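PDB 3GBV: putative LacI-family transcriptional regulator from Bacteroides fragilis, which probably regulates transcription as a LacI-family DNA-binding repressor or activator, its periplasmic-binding-protein-like domain being expected to sense a small effector molecule. Local coordinates for residues 96-101 / 111-116; 11-16 / 72-77; 199-204 / 224-229. One frame throughout, in Å; residues are numbered along the deposited sequence.

Contact 1. Residues 96-101 / 111-116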
loop_
_atom_site.group_PDB
_atom_site.type_symbol
_atom_site.label_atom_id
_atom_site.label_comp_id
_atom_site.label_asym_id
_atom_site.label_seq_id
_atom_site.Cartn_x
_atom_site.Cartn_y
_atom_site.Cartn_z
ATOM N N PRO A 96 9.166 -28.148 -12.581
ATOM C CA PRO A 96 9.249 -27.093 -11.569
ATOM C C PRO A 96 7.875 -26.549 -11.193
ATOM O O PRO A 96 7.003 -26.390 -12.053
ATOM C CB PRO A 96 10.105 -26.034 -12.251
ATOM C CG PRO A 96 9.689 -26.176 -13.697
ATOM C CD PRO A 96 9.706 -27.679 -13.871
ATOM N N TYR A 97 7.684 -26.261 -9.910
ATOM C CA TYR A 97 6.417 -25.718 -9.456
ATOM C C TYR A 97 6.568 -24.542 -8.500
ATOM O O TYR A 97 7.539 -24.441 -7.740
ATOM C CB TYR A 97 5.560 -26.817 -8.825
ATOM C CG TYR A 97 6.126 -27.451 -7.580
ATOM C CD1 TYR A 97 5.831 -26.937 -6.319
ATOM C CD2 TYR A 97 6.884 -28.624 -7.653
ATOM C CE1 TYR A 97 6.265 -27.580 -5.164
ATOM C CE2 TYR A 97 7.327 -29.273 -6.499
ATOM C CZ TYR A 97 7.008 -28.750 -5.263
ATOM O OH TYR A 97 7.405 -29.414 -4.125
ATOM N N ILE A 98 5.587 -23.650 -8.559
ATOM C CA ILE A 98 5.570 -22.453 -7.743
ATOM C C ILE A 98 4.390 -22.418 -6.775
ATOM O O ILE A 98 3.252 -22.700 -7.157
ATOM C CB ILE A 98 5.495 -21.192 -8.640
ATOM C CG1 ILE A 98 6.765 -21.086 -9.488
ATOM C CG2 ILE A 98 5.282 -19.944 -7.783
ATOM C CD1 ILE A 98 6.728 -19.976 -10.491
ATOM N N TYR A 99 4.667 -22.081 -5.521
ATOM C CA TYR A 99 3.605 -21.962 -4.539
ATOM C C TYR A 99 3.174 -20.506 -4.449
ATOM O O TYR A 99 3.990 -19.587 -4.534
ATOM C CB TYR A 99 4.052 -22.391 -3.134
ATOM C CG TYR A 99 4.203 -23.883 -2.901
ATOM C CD1 TYR A 99 3.335 -24.806 -3.501
ATOM C CD2 TYR A 99 5.183 -24.363 -2.035
ATOM C CE1 TYR A 99 3.450 -26.174 -3.238
ATOM C CE2 TYR A 99 5.303 -25.726 -1.765
ATOM C CZ TYR A 99 4.439 -26.625 -2.366
ATOM O OH TYR A 99 4.573 -27.970 -2.102
ATOM N N ILE A 100 1.875 -20.308 -4.291
ATOM C CA ILE A 100 1.333 -18.981 -4.125
ATOM C C ILE A 100 0.449 -19.048 -2.893
ATOM O O ILE A 100 -0.161 -20.087 -2.605
ATOM C CB ILE A 100 0.493 -18.534 -5.332
ATOM C CG1 ILE A 100 -0.517 -19.619 -5.698
ATOM C CG2 ILE A 100 1.399 -18.207 -6.497
ATOM C CD1 ILE A 100 -1.418 -19.252 -6.869
ATOM N N ASP A 101 0.410 -17.940 -2.161
ATOM C CA ASP A 101 -0.394 -17.808 -0.956
ATOM C C ASP A 101 0.143 -18.560 0.265
ATOM O O ASP A 101 0.516 -17.942 1.262
ATOM C CB ASP A 101 -1.826 -18.245 -1.237
ATOM C CG ASP A 101 -2.760 -17.836 -0.143
ATOM O OD1 ASP A 101 -2.854 -16.613 0.105
ATOM O OD2 ASP A 101 -3.378 -18.728 0.470
ATOM N N ALA A 111 9.757 -21.480 -6.344
ATOM C CA ALA A 111 9.519 -20.124 -5.856
ATOM C C ALA A 111 8.161 -19.989 -5.156
ATOM O O ALA A 111 7.228 -20.755 -5.421
ATOM C CB ALA A 111 9.609 -19.141 -7.009
ATOM N N PHE A 112 8.064 -19.001 -4.270
ATOM C CA PHE A 112 6.850 -18.737 -3.507
ATOM C C PHE A 112 6.496 -17.266 -3.568
ATOM O O PHE A 112 7.367 -16.401 -3.475
ATOM C CB PHE A 112 7.033 -19.132 -2.036
ATOM C CG PHE A 112 5.941 -18.616 -1.120
ATOM C CD1 PHE A 112 4.672 -19.184 -1.132
ATOM C CD2 PHE A 112 6.188 -17.555 -0.252
ATOM C CE1 PHE A 112 3.663 -18.703 -0.291
ATOM C CE2 PHE A 112 5.188 -17.065 0.594
ATOM C CZ PHE A 112 3.925 -17.639 0.572
ATOM N N PHE A 113 5.204 -17.000 -3.723
ATOM C CA PHE A 113 4.680 -15.644 -3.786
ATOM C C PHE A 113 3.504 -15.601 -2.833
ATOM O O PHE A 113 2.515 -16.328 -3.008
ATOM C CB PHE A 113 4.209 -15.297 -5.203
ATOM C CG PHE A 113 5.326 -15.141 -6.191
ATOM C CD1 PHE A 113 6.004 -13.937 -6.304
ATOM C CD2 PHE A 113 5.724 -16.212 -6.988
ATOM C CE1 PHE A 113 7.066 -13.799 -7.188
ATOM C CE2 PHE A 113 6.785 -16.083 -7.875
ATOM C CZ PHE A 113 7.457 -14.875 -7.975
ATOM N N GLY A 114 3.630 -14.750 -1.822
ATOM C CA GLY A 114 2.590 -14.601 -0.826
ATOM C C GLY A 114 3.118 -13.770 0.326
ATOM O O GLY A 114 4.282 -13.353 0.328
ATOM N N GLN A 115 2.276 -13.518 1.315
ATOM C CA GLN A 115 2.717 -12.733 2.447
ATOM C C GLN A 115 3.488 -13.575 3.434
ATOM O O GLN A 115 3.416 -14.807 3.430
ATOM C CB GLN A 115 1.535 -12.120 3.202
ATOM C CG GLN A 115 0.703 -11.119 2.439
ATOM C CD GLN A 115 -0.270 -10.393 3.343
ATOM O OE1 GLN A 115 -0.867 -10.990 4.243
ATOM N NE2 GLN A 115 -0.446 -9.105 3.104
ATOM N N ASN A 116 4.260 -12.889 4.261
ATOM C CA ASN A 116 4.971 -13.538 5.327
ATOM C C ASN A 116 3.808 -13.605 6.338
ATOM O O ASN A 116 3.511 -12.623 7.038
ATOM C CB ASN A 116 6.082 -12.636 5.849
ATOM C CG ASN A 116 6.707 -13.179 7.111
ATOM O OD1 ASN A 116 6.007 -13.496 8.074
ATOM N ND2 ASN A 116 8.030 -13.291 7.115
#
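Tyr99 and Phe113 carry the backbone pairing that joins strand 97-100 to strand 111-114. Tyr99 N gives a hydrogen bond to Ala111 O at 2.9 Å, and Tyr99 O takes one from Phe113 N at 3.0 Å. A third bond runs from Asp101 N to Phe113 O at 2.8 Å, just past the end of strand 97-100. CA-H...O contacts fill in between them, Phe112 CA reaching Tyr99 O and Ile100 CA reaching Phe113 O. The two strands run parallel, their axes 20° apart, and no helix lies between them: nine residues of loop lead from one to the other. They are neighbouring strands in the parallel sheet of one lobe of a periplasmic-binding-protein fold; helix 254-270 covers the face of Ile98, Ile100 and Phe113, and helix 84-93 packs on Tyr97 and Tyr99 of the other. Apolar contacts on the first face begin with Ile98 CG2, which comes to the edge of the Phe113 ring, 3.8 Å from CD2, close to the ring plane. Ile98 CG2 stands anti to the backbone N (CG1 at chi1 -64°), which turns this methyl toward the neighbouring strand. On the other face Phe112 extends with CG anti to its backbone N (chi1 167°), carrying the ring along strand 97-100 to its C-terminal end at Asp101. Its CD1 lies 3.8 Å from Tyr99 CB, and its CZ edge meets Asp101 O at 3.5 Å. The Tyr99 ring leads away from Phe112; its OH bonds to Ala107 O in the loop joining the two strands. Asp101 O is also held by Gln153 NE2.

Contact 2. Residues 11-16 / 72-77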
loop_
_atom_site.group_PDB
_atom_site.type_symbol
_atom_site.label_atom_id
_atom_site.label_comp_id
_atom_site.label_asym_id
_atom_site.label_seq_id
_atom_site.Cartn_x
_atom_site.Cartn_y
_atom_site.Cartn_z
ATOM N N PHE A 11 1.881 -23.823 -18.923
ATOM C CA PHE A 11 2.003 -23.686 -17.478
ATOM C C PHE A 11 0.668 -24.026 -16.845
ATOM O O PHE A 11 -0.323 -23.332 -17.065
ATOM C CB PHE A 11 2.392 -22.256 -17.090
ATOM C CG PHE A 11 3.660 -21.768 -17.736
ATOM C CD1 PHE A 11 4.809 -22.558 -17.744
ATOM C CD2 PHE A 11 3.712 -20.501 -18.309
ATOM C CE1 PHE A 11 5.991 -22.089 -18.311
ATOM C CE2 PHE A 11 4.885 -20.022 -18.878
ATOM C CZ PHE A 11 6.031 -20.819 -18.880
ATOM N N ALA A 12 0.638 -25.101 -16.066
ATOM C CA ALA A 12 -0.602 -25.510 -15.415
ATOM C C ALA A 12 -0.774 -24.748 -14.100
ATOM O O ALA A 12 0.100 -24.790 -13.234
ATOM C CB ALA A 12 -0.585 -27.018 -15.160
ATOM N N CYS A 13 -1.896 -24.054 -13.954
ATOM C CA CYS A 13 -2.164 -23.294 -12.736
ATOM C C CYS A 13 -3.304 -23.953 -11.970
ATOM O O CYS A 13 -4.453 -23.924 -12.405
ATOM C CB CYS A 13 -2.535 -21.849 -13.086
ATOM S SG CYS A 13 -1.376 -21.053 -14.241
ATOM N N LEU A 14 -2.983 -24.548 -10.827
ATOM C CA LEU A 14 -3.987 -25.237 -10.022
ATOM C C LEU A 14 -4.448 -24.361 -8.862
ATOM O O LEU A 14 -3.689 -24.081 -7.933
ATOM C CB LEU A 14 -3.404 -26.557 -9.512
ATOM C CG LEU A 14 -4.353 -27.582 -8.890
ATOM C CD1 LEU A 14 -5.432 -27.963 -9.899
ATOM C CD2 LEU A 14 -3.552 -28.816 -8.452
ATOM N N LEU A 15 -5.700 -23.920 -8.937
ATOM C CA LEU A 15 -6.276 -23.054 -7.918
ATOM C C LEU A 15 -7.582 -23.638 -7.386
ATOM O O LEU A 15 -8.227 -24.454 -8.050
ATOM C CB LEU A 15 -6.562 -21.673 -8.514
ATOM C CG LEU A 15 -5.433 -20.933 -9.232
ATOM C CD1 LEU A 15 -6.014 -19.741 -9.979
ATOM C CD2 LEU A 15 -4.387 -20.488 -8.233
ATOM N N PRO A 16 -7.984 -23.235 -6.173
ATOM C CA PRO A 16 -9.227 -23.722 -5.562
ATOM C C PRO A 16 -10.454 -23.253 -6.343
ATOM O O PRO A 16 -10.515 -22.098 -6.774
ATOM C CB PRO A 16 -9.196 -23.097 -4.165
ATOM C CG PRO A 16 -7.736 -22.924 -3.882
ATOM C CD PRO A 16 -7.208 -22.431 -5.209
ATOM N N GLY A 72 5.633 -26.196 -16.632
ATOM C CA GLY A 72 5.707 -25.624 -15.306
ATOM C C GLY A 72 4.354 -25.611 -14.626
ATOM O O GLY A 72 3.303 -25.731 -15.270
ATOM N N VAL A 73 4.386 -25.460 -13.311
ATOM C CA VAL A 73 3.171 -25.429 -12.523
ATOM C C VAL A 73 3.222 -24.370 -11.431
ATOM O O VAL A 73 4.252 -24.181 -10.798
ATOM C CB VAL A 73 2.934 -26.779 -11.813
ATOM C CG1 VAL A 73 1.614 -26.736 -11.052
ATOM C CG2 VAL A 73 2.957 -27.917 -12.818
HETATM N N MSE A 74 2.115 -23.660 -11.240
HETATM C CA MSE A 74 2.002 -22.696 -10.153
HETATM C C MSE A 74 0.828 -23.332 -9.413
HETATM O O MSE A 74 -0.102 -23.859 -10.045
HETATM C CB MSE A 74 1.689 -21.283 -10.664
HETATM C CG MSE A 74 0.373 -21.122 -11.407
HETATM SE SE MSE A 74 -1.010 -20.333 -10.234
HETATM C CE MSE A 74 -2.006 -21.938 -9.640
ATOM N N PHE A 75 0.872 -23.330 -8.088
ATOM C CA PHE A 75 -0.175 -23.991 -7.331
ATOM C C PHE A 75 -0.456 -23.327 -5.994
ATOM O O PHE A 75 0.464 -23.006 -5.247
ATOM C CB PHE A 75 0.248 -25.457 -7.148
ATOM C CG PHE A 75 -0.524 -26.213 -6.098
ATOM C CD1 PHE A 75 -1.920 -26.256 -6.112
ATOM C CD2 PHE A 75 0.158 -26.929 -5.115
ATOM C CE1 PHE A 75 -2.622 -27.010 -5.159
ATOM C CE2 PHE A 75 -0.531 -27.683 -4.164
ATOM C CZ PHE A 75 -1.926 -27.724 -4.185
ATOM N N ALA A 76 -1.736 -23.110 -5.712
ATOM C CA ALA A 76 -2.169 -22.503 -4.459
ATOM C C ALA A 76 -2.690 -23.623 -3.568
ATOM O O ALA A 76 -3.769 -24.157 -3.810
ATOM C CB ALA A 76 -3.269 -21.498 -4.715
ATOM N N PRO A 77 -1.927 -23.994 -2.530
ATOM C CA PRO A 77 -2.295 -25.062 -1.584
ATOM C C PRO A 77 -3.375 -24.658 -0.578
ATOM O O PRO A 77 -3.386 -23.535 -0.091
ATOM C CB PRO A 77 -0.978 -25.373 -0.863
ATOM C CG PRO A 77 0.094 -24.722 -1.720
ATOM C CD PRO A 77 -0.571 -23.499 -2.253
#
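Met74, a selenomethionine, lies against Cys13 on one face of the strand pair 11-16 and 72-75. Its CG sits between the backbone N and the carbonyl carbon (chi1 62°); as modelled, bends at chi2 and chi3 bring the chain back toward strand 11-16, though its terminal CE is doubtfully placed. Cys13 SG meets Met74 CG at 3.3 Å, while Met74 SE rests 3.6 Å from Cys13 CB. Farther along, Leu15 CD2 touches Ala76 CB at 3.8 Å. Phe11, on the same face as Cys13, presents the edge of its ring to the backbone of Gly72, with CD1 3.9 Å from Gly72 N; a residue without a side chain lets the ring lie this close to the strand. The strands are parallel partners at the heart of a Rossmann-like sheet, where strand 9-16 is flanked by strand 43-50 and strand 72-75. Four backbone bonds tie the pair, from Ala12 N to Gly72 O, Met74 N to Ala12 O, Leu14 N to Met74 O and Ala76 N to Leu14 O, the last the straightest at 172°. On the opposite face Leu14 and Phe75 lie side by side and point the same way, both with CG anti to the backbone N. Phe75 CD1 is 3.7 Å from Leu14 CB, and the same Phe75 CD1 lies 3.3 Å from Leu14 O, near the ring plane. Helices 23-37 and 254-270 cover the face of Phe11, Cys13 and Leu15.

Contact 3. Residues 199-204 / 224-229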
loop_
_atom_site.group_PDB
_atom_site.type_symbol
_atom_site.label_atom_id
_atom_site.label_comp_id
_atom_site.label_asym_id
_atom_site.label_seq_id
_atom_site.Cartn_x
_atom_site.Cartn_y
_atom_site.Cartn_z
ATOM N N PRO A 199 -22.475 -10.163 24.243
ATOM C CA PRO A 199 -22.997 -8.836 23.896
ATOM C C PRO A 199 -21.988 -7.703 24.012
ATOM O O PRO A 199 -22.134 -6.673 23.362
ATOM C CB PRO A 199 -24.162 -8.663 24.869
ATOM C CG PRO A 199 -23.667 -9.379 26.086
ATOM C CD PRO A 199 -23.095 -10.650 25.489
ATOM N N ASP A 200 -20.963 -7.907 24.831
ATOM C CA ASP A 200 -19.942 -6.891 25.065
ATOM C C ASP A 200 -18.812 -6.789 24.037
ATOM O O ASP A 200 -18.261 -5.706 23.840
ATOM C CB ASP A 200 -19.347 -7.089 26.462
ATOM C CG ASP A 200 -20.236 -6.531 27.561
ATOM O OD1 ASP A 200 -21.471 -6.468 27.369
ATOM O OD2 ASP A 200 -19.696 -6.161 28.627
ATOM N N VAL A 201 -18.452 -7.897 23.394
ATOM C CA VAL A 201 -17.375 -7.874 22.403
ATOM C C VAL A 201 -17.654 -6.803 21.336
ATOM O O VAL A 201 -18.731 -6.774 20.739
ATOM C CB VAL A 201 -17.205 -9.271 21.737
ATOM C CG1 VAL A 201 -18.474 -9.664 21.015
ATOM C CG2 VAL A 201 -16.028 -9.261 20.770
ATOM N N LYS A 202 -16.681 -5.922 21.103
ATOM C CA LYS A 202 -16.853 -4.840 20.131
ATOM C C LYS A 202 -15.901 -4.853 18.930
ATOM O O LYS A 202 -16.142 -4.163 17.933
ATOM C CB LYS A 202 -16.745 -3.491 20.849
ATOM C CG LYS A 202 -17.724 -3.351 22.008
ATOM C CD LYS A 202 -17.411 -2.162 22.902
ATOM C CE LYS A 202 -18.018 -0.880 22.376
ATOM N NZ LYS A 202 -17.568 -0.569 20.990
ATOM N N HIS A 203 -14.823 -5.626 19.014
ATOM C CA HIS A 203 -13.875 -5.692 17.909
ATOM C C HIS A 203 -13.514 -7.119 17.508
ATOM O O HIS A 203 -13.391 -7.998 18.363
ATOM C CB HIS A 203 -12.621 -4.896 18.258
ATOM C CG HIS A 203 -12.873 -3.428 18.392
ATOM N ND1 HIS A 203 -12.885 -2.782 19.610
ATOM C CD2 HIS A 203 -13.174 -2.490 17.463
ATOM C CE1 HIS A 203 -13.181 -1.507 19.423
ATOM N NE2 HIS A 203 -13.363 -1.304 18.131
ATOM N N GLY A 204 -13.350 -7.341 16.206
ATOM C CA GLY A 204 -13.022 -8.670 15.719
ATOM C C GLY A 204 -12.122 -8.679 14.500
ATOM O O GLY A 204 -11.818 -7.631 13.937
ATOM N N SER A 224 -24.061 -1.427 14.697
ATOM C CA SER A 224 -22.961 -0.513 14.409
ATOM C C SER A 224 -21.989 -0.385 15.575
ATOM O O SER A 224 -21.106 0.478 15.564
ATOM C CB SER A 224 -23.511 0.869 14.063
ATOM O OG SER A 224 -24.080 1.480 15.205
ATOM N N ASP A 225 -22.150 -1.242 16.578
ATOM C CA ASP A 225 -21.285 -1.209 17.747
ATOM C C ASP A 225 -20.241 -2.328 17.689
ATOM O O ASP A 225 -19.881 -2.919 18.711
ATOM C CB ASP A 225 -22.126 -1.333 19.018
ATOM C CG ASP A 225 -21.346 -0.979 20.259
ATOM O OD1 ASP A 225 -20.901 0.185 20.368
ATOM O OD2 ASP A 225 -21.168 -1.865 21.122
ATOM N N PHE A 226 -19.756 -2.603 16.483
ATOM C CA PHE A 226 -18.761 -3.645 16.264
ATOM C C PHE A 226 -18.046 -3.368 14.941
ATOM O O PHE A 226 -18.693 -3.059 13.937
ATOM C CB PHE A 226 -19.444 -5.011 16.187
ATOM C CG PHE A 226 -18.504 -6.176 16.337
ATOM C CD1 PHE A 226 -18.247 -6.715 17.590
ATOM C CD2 PHE A 226 -17.877 -6.736 15.226
ATOM C CE1 PHE A 226 -17.376 -7.801 17.738
ATOM C CE2 PHE A 226 -16.999 -7.826 15.365
ATOM C CZ PHE A 226 -16.754 -8.355 16.621
ATOM N N SER A 227 -16.718 -3.484 14.945
ATOM C CA SER A 227 -15.921 -3.255 13.742
ATOM C C SER A 227 -14.961 -4.416 13.447
ATOM O O SER A 227 -14.344 -4.979 14.357
ATOM C CB SER A 227 -15.125 -1.958 13.879
ATOM O OG SER A 227 -14.205 -2.040 14.951
ATOM N N LEU A 228 -14.849 -4.766 12.167
ATOM C CA LEU A 228 -13.975 -5.848 11.739
ATOM C C LEU A 228 -12.697 -5.372 11.069
ATOM O O LEU A 228 -12.586 -4.237 10.604
ATOM C CB LEU A 228 -14.656 -6.757 10.704
ATOM C CG LEU A 228 -15.851 -7.699 10.868
ATOM C CD1 LEU A 228 -15.855 -8.301 12.261
ATOM C CD2 LEU A 228 -17.122 -6.950 10.586
ATOM N N ILE A 229 -11.739 -6.290 11.017
ATOM C CA ILE A 229 -10.490 -6.096 10.313
ATOM C C ILE A 229 -10.502 -7.339 9.432
ATOM O O ILE A 229 -10.697 -8.451 9.915
ATOM C CB ILE A 229 -9.262 -6.112 11.234
ATOM C CG1 ILE A 229 -9.132 -4.757 11.927
ATOM C CG2 ILE A 229 -7.986 -6.410 10.412
ATOM C CD1 ILE A 229 -7.805 -4.562 12.628
HETATM O O HOH W 1 -20.805 -4.970 20.758
#
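Strand 203-206, helix 212-220 and strand 227-231 form a beta-alpha-beta unit, and this contact lies where its two parallel strands begin. Phe226 reaches across the gap: with CG anti to the backbone N (chi1 -164°), its ring extends over the backbone of 201-204. One face receives Lys202 O and His203 CA, while the edge meets Val201 O, 3.2 Å from Phe226 CD1. Val201 CG2 packs 3.6 Å from Phe226 CE1. The Phe226 ring also packs edge-to-face with Phe195 and touches Leu218 of helix 212-220, so it is buried between strand and helices. Gly204, lacking a side chain, admits the ring's CZ end, with Phe226 CZ 3.6 Å from Gly204 N. Backbone bonds then fix the register: Ser227 N to Lys202 O at 3.1 Å and Gly204 N to Ser227 O at 3.2 Å, followed by a weak bond from Ile229 N to Gly204 O. At the outer end the contact turns polar. The Lys202 chain, bent at chi3 and chi4, brings NZ to Asp225 and forms a long, weak salt bridge, Lys202 NZ to Asp225 OD1 at 3.5 Å. Nearby a water links the loops, lying 2.7 Å from Val201 O and also hydrogen-bonded to Asp225 O. On the face of Ser227, His203 ND1 is held by Asp135 OD2. Parallel strands linked through a helix in this way are typical of the Rossmann-like lobes of periplasmic-binding-protein folds.

Overall arrangement
Contacts 1 and 2 belong to one parallel sheet, because strands 97-100 and 72-75 are neighbours in it. Their centres are about 10 Å apart, Ile98 N and O probably bond to Val73 O and Phe75 N, and Ile100 CG1 packs on Ala76 CB. Both are buried and largely apolar, and helix 254-270 packs against each. Contact 3 belongs to the mixed sheet of the other lobe, across the chain's centre, with its own centre about 34 Å from that of contact 1 and 37 Å from that of contact 2. Only partly buried, it adds a weak salt bridge and a bridging water to its aromatic packing, at the start of strands 203-206 and 227-231.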